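Local structure of cystathionine beta-lyase family protein, YNBB B.subtilis ortholog (Clostridium acetobutylicum, 3HVY) at residues 42-45 with 46-50; 274-277 with 278-282; 290-293 with 294-298; 297-300 with 301-305. The protein probably acts as a pyridoxal-phosphate-dependent carbon-sulfur lyase of the methionine gamma-lyase family, and may take part in aluminium resistance. All blocks are in the same frame, centred on the assembly; numbering follows the deposited sequence. Where two conformers were deposited one is given.

Contact 1: 42-45 with 46-50; sequences REYN and QLKVL. With EDO (1,2-ethanediol), chain Y.
Asn45 places CG opposite its carbonyl carbon (chi1 -74°), and Lys48 bends at its third torsion (chi3 70°), so the two side chains run side by side in the same direction. The amide OD1 of Asn45 lies against the end of the lysine chain, 3.2 Å from Lys48 NZ, at an angle too poor for a hydrogen bond. Each polar end instead reaches a backbone carbonyl of one loop: Asn45 ND2 bonds Glu226 O, and Lys48 NZ bonds Glu227 O. Two donors three residues apart thus suit two successive acceptors. The Tyr44 ring brings CE2 to 4.3 Å from Lys48 CE, an oblique van der Waals contact at the edge of contact distance. Arg42 points elsewhere: its guanidinium meets the ethanediol O2 at an edge, through a weak NH1 bond of 3.2 Å, while NE forms a salt bridge to Asp412 of the second subunit. Glu43 pairs similarly with Lys415 of that subunit. Beneath these side chains the bonds from Gln46 N to Arg42 O and from Lys48 N to Tyr44 O, both 2.8 Å, repeat the i to i-4 pattern of an alpha-helix, here the long helix 18-55 at a subunit interface.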
ATOM      1  N   ARG D  42      -2.915  14.433  29.403  1.00 27.49           N
ATOM      2  CA  ARG D  42      -2.710  13.335  28.486  1.00 27.67           C
ATOM      3  C   ARG D  42      -3.564  12.143  28.855  1.00 28.56           C
ATOM      4  O   ARG D  42      -4.097  11.457  27.995  1.00 26.17           O
ATOM      5  CB  ARG D  42      -1.246  12.903  28.580  1.00 26.48           C
ATOM      6  CG  ARG D  42      -0.872  11.872  27.637  1.00 27.48           C
ATOM      7  CD  ARG D  42       0.632  11.537  27.714  1.00 28.13           C
ATOM      8  NE  ARG D  42       0.915  10.990  29.033  1.00 29.23           N
ATOM      9  CZ  ARG D  42       2.121  10.784  29.546  1.00 29.15           C
ATOM     10  NH1 ARG D  42       3.191  11.088  28.875  1.00 36.78           N
ATOM     11  NH2 ARG D  42       2.235  10.264  30.758  1.00 34.64           N
ATOM     12  N   GLU D  43      -3.644  11.865  30.153  1.00 28.56           N
ATOM     13  CA  GLU D  43      -4.396  10.734  30.653  1.00 27.75           C
ATOM     14  C   GLU D  43      -5.902  10.875  30.307  1.00 32.87           C
ATOM     15  O   GLU D  43      -6.582   9.923  29.874  1.00 30.66           O
ATOM     16  CB  GLU D  43      -4.189  10.701  32.151  1.00 29.11           C
ATOM     17  CG  GLU D  43      -4.936   9.617  32.859  1.00 33.88           C
ATOM     18  CD  GLU D  43      -4.709   9.654  34.366  1.00 38.53           C
ATOM     19  OE1 GLU D  43      -5.161  10.631  35.039  1.00 37.61           O
ATOM     20  OE2 GLU D  43      -4.138   8.659  34.868  1.00 43.63           O
ATOM     21  N   TYR D  44      -6.412  12.081  30.527  1.00 30.55           N
ATOM     22  CA  TYR D  44      -7.769  12.401  30.179  1.00 30.11           C
ATOM     23  C   TYR D  44      -8.016  12.172  28.668  1.00 31.38           C
ATOM     24  O   TYR D  44      -8.957  11.505  28.258  1.00 30.31           O
ATOM     25  CB  TYR D  44      -8.043  13.860  30.526  1.00 29.23           C
ATOM     26  CG  TYR D  44      -9.456  14.222  30.161  1.00 33.65           C
ATOM     27  CD1 TYR D  44     -10.503  13.751  30.922  1.00 43.17           C
ATOM     28  CD2 TYR D  44      -9.744  15.004  29.045  1.00 35.68           C
ATOM     29  CE1 TYR D  44     -11.799  14.045  30.608  1.00 54.33           C
ATOM     30  CE2 TYR D  44     -11.051  15.308  28.719  1.00 38.53           C
ATOM     31  CZ  TYR D  44     -12.076  14.816  29.515  1.00 52.74           C
ATOM     32  OH  TYR D  44     -13.399  15.063  29.268  1.00 52.68           O
ATOM     33  N   ASN D  45      -7.163  12.766  27.847  1.00 30.57           N
ATOM     34  CA  ASN D  45      -7.303  12.659  26.413  1.00 31.32           C
ATOM     35  C   ASN D  45      -7.108  11.241  25.902  1.00 29.76           C
ATOM     36  O   ASN D  45      -7.796  10.829  24.993  1.00 28.01           O
ATOM     37  CB  ASN D  45      -6.374  13.650  25.727  1.00 29.51           C
ATOM     38  CG  ASN D  45      -6.868  15.063  25.840  1.00 28.54           C
ATOM     39  OD1 ASN D  45      -8.066  15.278  26.016  1.00 31.32           O
ATOM     40  ND2 ASN D  45      -5.972  16.054  25.664  1.00 30.86           N
ATOM     41  N   GLN D  46      -6.219  10.474  26.508  1.00 33.08           N
ATOM     42  CA  GLN D  46      -6.090   9.106  26.089  1.00 31.94           C
ATOM     43  C   GLN D  46      -7.405   8.353  26.324  1.00 32.45           C
ATOM     44  O   GLN D  46      -7.828   7.527  25.507  1.00 30.77           O
ATOM     45  CB  GLN D  46      -4.947   8.402  26.826  1.00 30.63           C
ATOM     46  CG  GLN D  46      -4.802   6.942  26.411  1.00 31.29           C
ATOM     47  CD  GLN D  46      -4.072   6.804  25.124  1.00 35.77           C
ATOM     48  OE1 GLN D  46      -2.848   6.857  25.103  1.00 38.24           O
ATOM     49  NE2 GLN D  46      -4.815   6.630  24.021  1.00 36.49           N
ATOM     50  N   LEU D  47      -8.003   8.595  27.479  1.00 32.18           N
ATOM     51  CA  LEU D  47      -9.275   8.007  27.841  1.00 31.52           C
ATOM     52  C   LEU D  47     -10.403   8.481  26.936  1.00 31.25           C
ATOM     53  O   LEU D  47     -11.216   7.709  26.484  1.00 30.23           O
ATOM     54  CB  LEU D  47      -9.602   8.357  29.293  1.00 31.91           C
ATOM     55  CG  LEU D  47     -10.952   7.848  29.826  1.00 35.69           C
ATOM     56  CD1 LEU D  47     -11.067   6.282  29.761  1.00 34.22           C
ATOM     57  CD2 LEU D  47     -11.141   8.350  31.258  1.00 30.66           C
ATOM     58  N   LYS D  48     -10.448   9.768  26.633  1.00 31.68           N
ATOM     59  CA  LYS D  48     -11.466  10.276  25.693  1.00 29.19           C
ATOM     60  C   LYS D  48     -11.423   9.508  24.340  1.00 30.33           C
ATOM     61  O   LYS D  48     -12.460   9.205  23.717  1.00 29.46           O
ATOM     62  CB  LYS D  48     -11.164  11.773  25.506  1.00 33.03           C
ATOM     63  CG  LYS D  48     -11.844  12.484  24.403  1.00 34.98           C
ATOM     64  CD  LYS D  48     -11.837  14.034  24.612  1.00 42.04           C
ATOM     65  CE  LYS D  48     -10.508  14.727  24.474  1.00 43.15           C
ATOM     66  NZ  LYS D  48     -10.619  16.287  24.411  1.00 31.75           N
ATOM     67  N   VAL D  49     -10.211   9.245  23.845  1.00 30.76           N
ATOM     68  CA  VAL D  49     -10.053   8.603  22.568  1.00 29.10           C
ATOM     69  C   VAL D  49     -10.438   7.125  22.677  1.00 30.00           C
ATOM     70  O   VAL D  49     -11.182   6.629  21.851  1.00 29.22           O
ATOM     71  CB  VAL D  49      -8.605   8.822  21.952  1.00 30.12           C
ATOM     72  CG1 VAL D  49      -8.432   7.996  20.720  1.00 27.37           C
ATOM     73  CG2 VAL D  49      -8.392  10.336  21.584  1.00 27.88           C
ATOM     74  N   LEU D  50      -9.963   6.439  23.699  1.00 30.17           N
ATOM     75  CA  LEU D  50     -10.293   5.051  23.896  1.00 29.08           C
ATOM     76  C   LEU D  50     -11.820   4.886  23.947  1.00 29.20           C
ATOM     77  O   LEU D  50     -12.402   3.984  23.306  1.00 30.97           O
ATOM     78  CB  LEU D  50      -9.661   4.565  25.202  1.00 31.81           C
ATOM     79  CG  LEU D  50      -9.955   3.129  25.618  1.00 30.04           C
ATOM     80  CD1 LEU D  50      -9.493   2.155  24.493  1.00 29.79           C
ATOM     81  CD2 LEU D  50      -9.325   2.803  26.998  1.00 25.92           C
TER
HETATM   82  C1  EDO Y 428       8.734  11.222  28.530  1.00 38.18           C
HETATM   83  O1  EDO Y 428       9.058  10.983  27.170  1.00 30.34           O
HETATM   84  C2  EDO Y 428       7.594  12.209  28.594  1.00 49.03           C
HETATM   85  O2  EDO Y 428       6.297  11.590  28.627  1.00 32.84           O

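Contact 2: 274-277 with 278-282; sequences PGIG and GECGS
Ile276 and Gly277 carry the first half of this turn and meet Glu279 and Cys280 beyond it. The chain comes to them from Pro274 through Gly275, whose positive phi would drive a beta-carbon against the preceding carbonyl oxygen, a reason for glycine there. Ile276 follows and does two things. Its carbonyl O accepts Glu279 N at 3.0 Å in a fairly straight bond (161° at the hydrogen), closing the turn. Its CG2 branch lies 3.5 Å from Cys280 CB and 3.8 Å from Cys280 SG, so the CG2 methyl of Ile276 packs against the small side chain of Cys280. Gly277 comes next, at the first corner, with phi/psi of 56/-131°; Gly278 takes the second corner near the values of a type II' beta turn, whose first corner commonly holds glycine. Gly277 O is bonded by Thr272 OG1, and Gly278 O by Arg95 NH2, so the backbone of both corner residues is tied to its surroundings. Glu279 brings CB and CG to 3.2 Å from Ile276 O, then leads its carboxylate away at the surface. Asn100 and Val99 of the third subunit pack on Ile276 and Cys280. The chemistry is therefore divided: one backbone hydrogen bond closes the turn, and the Ile276-Cys280 pair gives a small apolar surface on which the third subunit packs.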
ATOM      1  N   PRO D 274     -20.660  18.987  -5.552  1.00 31.66           N
ATOM      2  CA  PRO D 274     -22.060  19.029  -5.236  1.00 30.99           C
ATOM      3  C   PRO D 274     -22.704  17.723  -5.644  1.00 32.61           C
ATOM      4  O   PRO D 274     -22.417  17.223  -6.737  1.00 30.41           O
ATOM      5  CB  PRO D 274     -22.567  20.105  -6.173  1.00 30.53           C
ATOM      6  CG  PRO D 274     -21.456  21.045  -6.289  1.00 34.38           C
ATOM      7  CD  PRO D 274     -20.236  20.198  -6.290  1.00 30.39           C
ATOM      8  N   GLY D 275     -23.527  17.151  -4.777  1.00 36.17           N
ATOM      9  CA  GLY D 275     -24.229  15.929  -5.134  1.00 37.18           C
ATOM     10  C   GLY D 275     -23.475  14.672  -4.724  1.00 38.79           C
ATOM     11  O   GLY D 275     -24.085  13.617  -4.604  1.00 41.44           O
ATOM     12  N   ILE D 276     -22.157  14.761  -4.543  1.00 37.48           N
ATOM     13  CA  ILE D 276     -21.369  13.588  -4.086  1.00 35.57           C
ATOM     14  C   ILE D 276     -20.915  13.768  -2.659  1.00 36.69           C
ATOM     15  O   ILE D 276     -21.119  12.869  -1.776  1.00 35.42           O
ATOM     16  CB  ILE D 276     -20.154  13.348  -4.958  1.00 35.94           C
ATOM     17  CG1 ILE D 276     -20.632  13.117  -6.401  1.00 38.97           C
ATOM     18  CG2 ILE D 276     -19.312  12.191  -4.390  1.00 33.99           C
ATOM     19  CD1 ILE D 276     -19.522  12.834  -7.352  1.00 53.42           C
ATOM     20  N   GLY D 277     -20.269  14.903  -2.404  1.00 30.99           N
ATOM     21  CA  GLY D 277     -19.778  15.177  -1.038  1.00 33.14           C
ATOM     22  C   GLY D 277     -18.881  14.045  -0.594  1.00 30.19           C
ATOM     23  O   GLY D 277     -18.037  13.590  -1.353  1.00 30.75           O
ATOM     24  N   GLY D 278     -19.106  13.519   0.591  1.00 32.83           N
ATOM     25  CA  GLY D 278     -18.256  12.488   1.093  1.00 32.62           C
ATOM     26  C   GLY D 278     -18.735  11.077   0.908  1.00 34.81           C
ATOM     27  O   GLY D 278     -18.164  10.153   1.488  1.00 31.70           O
ATOM     28  N   GLU D 279     -19.719  10.909   0.034  1.00 36.96           N
ATOM     29  CA  GLU D 279     -20.338   9.616  -0.248  1.00 39.04           C
ATOM     30  C   GLU D 279     -19.434   8.775  -1.126  1.00 39.05           C
ATOM     31  O   GLU D 279     -19.539   7.557  -1.132  1.00 38.18           O
ATOM     32  CB  GLU D 279     -21.676   9.833  -0.971  1.00 40.08           C
ATOM     33  CG  GLU D 279     -22.698  10.644  -0.140  1.00 51.88           C
ATOM     34  CD  GLU D 279     -23.179   9.863   1.064  1.00 69.59           C
ATOM     35  OE1 GLU D 279     -23.936   8.884   0.863  1.00 76.24           O
ATOM     36  OE2 GLU D 279     -22.792  10.219   2.208  1.00 82.87           O
ATOM     37  N   CYS D 280     -18.583   9.431  -1.912  1.00 33.31           N
ATOM     38  CA  CYS D 280     -17.585   8.712  -2.667  1.00 32.90           C
ATOM     39  C   CYS D 280     -16.222   9.050  -2.150  1.00 34.58           C
ATOM     40  O   CYS D 280     -15.981  10.174  -1.661  1.00 35.77           O
ATOM     41  CB  CYS D 280     -17.632   9.082  -4.137  1.00 37.80           C
ATOM     42  SG  CYS D 280     -19.093   8.416  -4.934  1.00 44.70           S
ATOM     43  N   GLY D 281     -15.311   8.102  -2.337  1.00 31.28           N
ATOM     44  CA  GLY D 281     -13.917   8.356  -1.991  1.00 32.92           C
ATOM     45  C   GLY D 281     -13.275   7.184  -1.307  1.00 34.55           C
ATOM     46  O   GLY D 281     -13.326   7.120  -0.090  1.00 32.66           O
ATOM     47  N   SER D 282     -12.647   6.287  -2.080  1.00 33.41           N
ATOM     48  CA  SER D 282     -11.928   5.192  -1.456  1.00 35.83           C
ATOM     49  C   SER D 282     -10.657   5.749  -0.781  1.00 35.98           C
ATOM     50  O   SER D 282     -10.241   6.885  -1.049  1.00 33.55           O
ATOM     51  CB  SER D 282     -11.596   4.093  -2.448  1.00 39.49           C
ATOM     52  OG  SER D 282     -10.949   4.656  -3.553  1.00 35.17           O
TER

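Contact 3: 290-293 with 294-298; sequences LYEG and LFMAP
Glu292 and selenomethionine Met296 stand one helical turn apart and cross obliquely. The selenium SE lies 4.0 Å from Glu292 OE2 and equally far from Glu292 CG, alongside the outer part of the acid; its position, and hence this contact, is tentative because Met296 has a second conformer. The two chains leave the helix differently. Glu292 has CG anti to its backbone N (chi1 -174°) and stays extended, whereas Met296 has CG anti to the carbonyl carbon (chi1 -62°), which keeps Met296 CG within 3.4 Å of Glu292 O. The long, unbranched methionine-type chain can lie across the glutamate; its selenium comes from the label. The CB atoms of Phe295 and Leu294 skirt the carbonyls of the preceding turn, as Leu294 CB does 3.4 Å from Leu290 O. The backbone holds the turn by regular i to i-4 bonds, among them Met296 N to Glu292 O at 3.0 Å. At Pro298 this pattern breaks, because proline has no N-H to offer Leu294 O; Ala297 N bonds that oxygen instead, at 3.1 Å, in an i to i-3 bond, and the helix kinks. Around this stretch of helix 287-317, Leu290 and Leu294 pack on Leu79, Val82 and Ile86 of helix 74-87, Leu294 also meets Phe53 and Phe295 meets Leu50 of helix 18-55, Tyr291 OH bonds Gly75 O, and the Phe295 ring makes an edge-to-face stack with His413 of the second subunit.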
ATOM      1  N   LEU D 290      -4.563   5.512  10.146  1.00 31.87           N
ATOM      2  CA  LEU D 290      -5.272   6.696  10.654  1.00 32.32           C
ATOM      3  C   LEU D 290      -5.881   6.415  12.021  1.00 31.47           C
ATOM      4  O   LEU D 290      -5.819   7.265  12.904  1.00 34.56           O
ATOM      5  CB  LEU D 290      -6.364   7.189   9.680  1.00 31.42           C
ATOM      6  CG  LEU D 290      -5.893   7.695   8.307  1.00 34.52           C
ATOM      7  CD1 LEU D 290      -7.068   8.196   7.429  1.00 37.07           C
ATOM      8  CD2 LEU D 290      -4.780   8.776   8.554  1.00 29.26           C
ATOM      9  N   TYR D 291      -6.414   5.211  12.222  1.00 29.14           N
ATOM     10  CA  TYR D 291      -6.950   4.834  13.521  1.00 30.62           C
ATOM     11  C   TYR D 291      -5.843   4.709  14.553  1.00 30.70           C
ATOM     12  O   TYR D 291      -5.951   5.223  15.649  1.00 29.87           O
ATOM     13  CB  TYR D 291      -7.688   3.463  13.455  1.00 31.48           C
ATOM     14  CG  TYR D 291      -9.129   3.492  12.908  1.00 33.61           C
ATOM     15  CD1 TYR D 291     -10.193   3.880  13.725  1.00 34.16           C
ATOM     16  CD2 TYR D 291      -9.423   3.088  11.617  1.00 33.25           C
ATOM     17  CE1 TYR D 291     -11.482   3.869  13.266  1.00 35.52           C
ATOM     18  CE2 TYR D 291     -10.703   3.092  11.144  1.00 35.14           C
ATOM     19  CZ  TYR D 291     -11.741   3.484  11.968  1.00 34.44           C
ATOM     20  OH  TYR D 291     -13.050   3.523  11.516  1.00 31.65           O
ATOM     21  N   GLU D 292      -4.787   3.959  14.218  1.00 32.89           N
ATOM     22  CA  GLU D 292      -3.707   3.801  15.167  1.00 28.71           C
ATOM     23  C   GLU D 292      -3.085   5.147  15.484  1.00 29.10           C
ATOM     24  O   GLU D 292      -2.748   5.413  16.597  1.00 27.47           O
ATOM     25  CB  GLU D 292      -2.625   2.850  14.644  1.00 31.20           C
ATOM     26  CG  GLU D 292      -1.586   2.608  15.742  1.00 36.44           C
ATOM     27  CD  GLU D 292      -0.542   1.534  15.448  1.00 40.47           C
ATOM     28  OE1 GLU D 292      -0.517   1.005  14.315  1.00 39.70           O
ATOM     29  OE2 GLU D 292       0.240   1.223  16.382  1.00 41.97           O
ATOM     30  N   GLY D 293      -2.910   5.998  14.469  1.00 28.98           N
ATOM     31  CA  GLY D 293      -2.380   7.297  14.663  1.00 28.30           C
ATOM     32  C   GLY D 293      -3.211   8.121  15.613  1.00 27.32           C
ATOM     33  O   GLY D 293      -2.662   8.827  16.497  1.00 29.40           O
ATOM     34  N   LEU D 294      -4.520   8.079  15.434  1.00 30.01           N
ATOM     35  CA  LEU D 294      -5.434   8.724  16.387  1.00 27.65           C
ATOM     36  C   LEU D 294      -5.277   8.224  17.843  1.00 29.20           C
ATOM     37  O   LEU D 294      -5.247   9.009  18.800  1.00 30.18           O
ATOM     38  CB  LEU D 294      -6.877   8.577  15.897  1.00 31.54           C
ATOM     39  CG  LEU D 294      -8.004   9.139  16.749  1.00 32.32           C
ATOM     40  CD1 LEU D 294      -7.838  10.604  16.864  1.00 25.83           C
ATOM     41  CD2 LEU D 294      -9.380   8.781  16.227  1.00 27.36           C
ATOM     42  N   PHE D 295      -5.162   6.919  18.007  1.00 28.87           N
ATOM     43  CA  PHE D 295      -4.982   6.343  19.315  1.00 27.78           C
ATOM     44  C   PHE D 295      -3.714   6.810  20.004  1.00 29.91           C
ATOM     45  O   PHE D 295      -3.728   7.078  21.217  1.00 28.49           O
ATOM     46  CB  PHE D 295      -5.039   4.830  19.242  1.00 29.77           C
ATOM     47  CG  PHE D 295      -5.145   4.206  20.568  1.00 31.08           C
ATOM     48  CD1 PHE D 295      -6.324   4.305  21.283  1.00 36.17           C
ATOM     49  CD2 PHE D 295      -4.068   3.571  21.128  1.00 33.27           C
ATOM     50  CE1 PHE D 295      -6.441   3.757  22.533  1.00 32.16           C
ATOM     51  CE2 PHE D 295      -4.156   3.018  22.367  1.00 32.49           C
ATOM     52  CZ  PHE D 295      -5.366   3.133  23.099  1.00 32.99           C
HETATM   53  N   MSE D 296      -2.631   6.934  19.236  0.50 27.30           N
HETATM   54  CA  MSE D 296      -1.357   7.386  19.770  0.50 25.57           C
HETATM   55  C   MSE D 296      -1.239   8.932  19.831  0.50 27.43           C
HETATM   56  O   MSE D 296      -0.265   9.447  20.373  0.50 23.04           O
HETATM   57  CB  MSE D 296      -0.224   6.854  18.877  0.50 23.28           C
HETATM   58  CG  MSE D 296      -0.080   5.343  18.775  0.50 32.56           C
HETATM   59 SE   MSE D 296       1.230   4.945  17.339  0.38 34.45          SE
HETATM   60  CE  MSE D 296       2.531   6.366  17.756  0.50 45.52           C
ATOM     61  N   ALA D 297      -2.202   9.659  19.269  1.00 29.06           N
ATOM     62  CA  ALA D 297      -2.107  11.117  19.189  1.00 30.79           C
ATOM     63  C   ALA D 297      -2.064  11.897  20.530  1.00 32.86           C
ATOM     64  O   ALA D 297      -1.302  12.886  20.648  1.00 33.66           O
ATOM     65  CB  ALA D 297      -3.144  11.684  18.256  1.00 30.16           C
ATOM     66  N   PRO D 298      -2.926  11.531  21.495  1.00 30.28           N
ATOM     67  CA  PRO D 298      -2.843  12.217  22.788  1.00 29.82           C
ATOM     68  C   PRO D 298      -1.469  12.106  23.420  1.00 28.17           C
ATOM     69  O   PRO D 298      -1.013  13.019  24.080  1.00 30.94           O
ATOM     70  CB  PRO D 298      -3.867  11.443  23.658  1.00 26.79           C
ATOM     71  CG  PRO D 298      -4.903  10.977  22.693  1.00 30.67           C
ATOM     72  CD  PRO D 298      -4.034  10.540  21.486  1.00 30.95           C
TER

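Contact 4: 297-300 with 301-305; sequences APHV and TIEAV. With EDO (1,2-ethanediol), chain Y.
Thr301 grips Ala297 O twice, a side-chain to backbone i to i-4 bond doubling the ordinary helical one at the kink of helix 287-317. Thr301 N lies 2.9 Å from Ala297 O and Thr301 OG1 2.7 Å, approaching from opposite faces of its carbonyl plane; chi1 of -63°, with OG1 anti to the carbonyl carbon, turns the hydroxyl back to that oxygen. A threonine thus suits a turn weakened where the N of Pro298 and His299 lack helical bonds. Ile302 N bonds His299 O only weakly, and Ile302 CG1 packs 3.4 Å from Pro298 O.

On another side of the helix, His299 and Glu303 hold ring and carboxylate planes only 9° apart, with His299 NE2 3.7 Å from Glu303 OE2. The carboxylate has other partners: ethanediol O1 and O2 each donate to one of its oxygens, and Phe411 N bonds OE1. The strongest partner of His299 NE2 is NE2 of His299 in the second subunit, to which it is hydrogen-bonded, so the two rings meet across the interface with that subunit. Within this chain a water bridges His299 O, at 2.8 Å, and Glu303 OE2, at 2.5 Å, donating to both. Its oxygen sits over the centre of one face of the His299 ring, 3.5 Å above the plane.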
ATOM      1  N   ALA D 297      -2.202   9.659  19.269  1.00 29.06           N
ATOM      2  CA  ALA D 297      -2.107  11.117  19.189  1.00 30.79           C
ATOM      3  C   ALA D 297      -2.064  11.897  20.530  1.00 32.86           C
ATOM      4  O   ALA D 297      -1.302  12.886  20.648  1.00 33.66           O
ATOM      5  CB  ALA D 297      -3.144  11.684  18.256  1.00 30.16           C
ATOM      6  N   PRO D 298      -2.926  11.531  21.495  1.00 30.28           N
ATOM      7  CA  PRO D 298      -2.843  12.217  22.788  1.00 29.82           C
ATOM      8  C   PRO D 298      -1.469  12.106  23.420  1.00 28.17           C
ATOM      9  O   PRO D 298      -1.013  13.019  24.080  1.00 30.94           O
ATOM     10  CB  PRO D 298      -3.867  11.443  23.658  1.00 26.79           C
ATOM     11  CG  PRO D 298      -4.903  10.977  22.693  1.00 30.67           C
ATOM     12  CD  PRO D 298      -4.034  10.540  21.486  1.00 30.95           C
ATOM     13  N   HIS D 299      -0.852  10.949  23.265  1.00 30.15           N
ATOM     14  CA  HIS D 299       0.490  10.696  23.793  1.00 28.84           C
ATOM     15  C   HIS D 299       1.577  11.451  23.042  1.00 28.41           C
ATOM     16  O   HIS D 299       2.377  12.177  23.632  1.00 27.64           O
ATOM     17  CB  HIS D 299       0.790   9.177  23.830  1.00 30.55           C
ATOM     18  CG  HIS D 299       2.103   8.830  24.455  1.00 31.37           C
ATOM     19  ND1 HIS D 299       2.225   8.474  25.782  1.00 32.65           N
ATOM     20  CD2 HIS D 299       3.354   8.769  23.927  1.00 34.83           C
ATOM     21  CE1 HIS D 299       3.501   8.231  26.045  1.00 35.43           C
ATOM     22  NE2 HIS D 299       4.205   8.401  24.941  1.00 32.52           N
ATOM     23  N   VAL D 300       1.641  11.235  21.758  1.00 30.22           N
ATOM     24  CA  VAL D 300       2.637  11.879  20.935  1.00 32.30           C
ATOM     25  C   VAL D 300       2.556  13.408  20.996  1.00 31.12           C
ATOM     26  O   VAL D 300       3.595  14.088  21.062  1.00 28.05           O
ATOM     27  CB  VAL D 300       2.592  11.337  19.497  1.00 33.76           C
ATOM     28  CG1 VAL D 300       3.554  12.113  18.616  1.00 27.46           C
ATOM     29  CG2 VAL D 300       3.011   9.814  19.512  1.00 30.47           C
ATOM     30  N   THR D 301       1.336  13.940  21.060  1.00 28.26           N
ATOM     31  CA  THR D 301       1.136  15.395  21.182  1.00 26.40           C
ATOM     32  C   THR D 301       1.817  15.927  22.419  1.00 28.33           C
ATOM     33  O   THR D 301       2.541  16.916  22.330  1.00 27.51           O
ATOM     34  CB  THR D 301      -0.367  15.772  21.161  1.00 26.82           C
ATOM     35  OG1 THR D 301      -0.932  15.406  19.898  1.00 25.97           O
ATOM     36  CG2 THR D 301      -0.644  17.241  21.484  1.00 22.98           C
ATOM     37  N   ILE D 302       1.730  15.196  23.541  1.00 25.37           N
ATOM     38  CA  ILE D 302       2.280  15.649  24.778  1.00 25.60           C
ATOM     39  C   ILE D 302       3.779  15.453  24.828  1.00 28.27           C
ATOM     40  O   ILE D 302       4.471  16.201  25.501  1.00 29.62           O
ATOM     41  CB  ILE D 302       1.524  15.051  25.978  1.00 26.05           C
ATOM     42  CG1 ILE D 302       0.088  15.633  26.009  1.00 34.56           C
ATOM     43  CG2 ILE D 302       2.255  15.315  27.393  1.00 25.42           C
ATOM     44  CD1 ILE D 302       0.014  17.146  26.319  1.00 30.97           C
ATOM     45  N   GLU D 303       4.309  14.496  24.080  1.00 28.84           N
ATOM     46  CA  GLU D 303       5.754  14.433  23.905  1.00 27.17           C
ATOM     47  C   GLU D 303       6.255  15.738  23.244  1.00 30.02           C
ATOM     48  O   GLU D 303       7.289  16.287  23.641  1.00 26.68           O
ATOM     49  CB  GLU D 303       6.160  13.249  23.042  1.00 27.52           C
ATOM     50  CG  GLU D 303       5.877  11.866  23.653  1.00 32.11           C
ATOM     51  CD  GLU D 303       6.598  11.653  24.976  1.00 33.98           C
ATOM     52  OE1 GLU D 303       7.846  11.642  24.980  1.00 34.32           O
ATOM     53  OE2 GLU D 303       5.916  11.490  26.023  1.00 37.87           O
ATOM     54  N   ALA D 304       5.509  16.234  22.266  1.00 29.00           N
ATOM     55  CA  ALA D 304       5.914  17.455  21.534  1.00 28.96           C
ATOM     56  C   ALA D 304       5.744  18.679  22.444  1.00 28.84           C
ATOM     57  O   ALA D 304       6.595  19.549  22.467  1.00 29.71           O
ATOM     58  CB  ALA D 304       5.124  17.578  20.251  1.00 25.82           C
ATOM     59  N   VAL D 305       4.677  18.711  23.237  1.00 29.60           N
ATOM     60  CA  VAL D 305       4.482  19.754  24.220  1.00 27.35           C
ATOM     61  C   VAL D 305       5.650  19.788  25.201  1.00 28.17           C
ATOM     62  O   VAL D 305       6.212  20.856  25.445  1.00 30.52           O
ATOM     63  CB  VAL D 305       3.135  19.673  24.955  1.00 29.62           C
ATOM     64  CG1 VAL D 305       3.015  20.804  26.018  1.00 29.65           C
ATOM     65  CG2 VAL D 305       1.904  19.754  23.978  1.00 26.82           C
TER
HETATM   66  C1  EDO Y 428       8.734  11.222  28.530  1.00 38.18           C
HETATM   67  O1  EDO Y 428       9.058  10.983  27.170  1.00 30.34           O
HETATM   68  C2  EDO Y 428       7.594  12.209  28.594  1.00 49.03           C
HETATM   69  O2  EDO Y 428       6.297  11.590  28.627  1.00 32.84           O
HETATM   70  O   HOH W   1       3.441  11.874  26.255  1.00 28.40           O

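Overall arrangement
Every contact is local, between segments that follow one another directly, so none closes a long loop, and no two nest or cross. Contact 1, on helix 18-55, comes first along the chain. Contact 2 follows in the loop between helices 261-271 and 287-317, its nearest atoms about 21 Å from contact 1, and faces the third subunit. Contacts 3 and 4 run consecutively on helix 287-317 and share Ala297 and Pro298. That proline is also the join to contact 1: its ring packs against Asn45 and Val49, and Gln46 NE2 probably bonds Phe295 O nearby. Helices 18-55 and 287-317 thus meet here, both touching the second subunit.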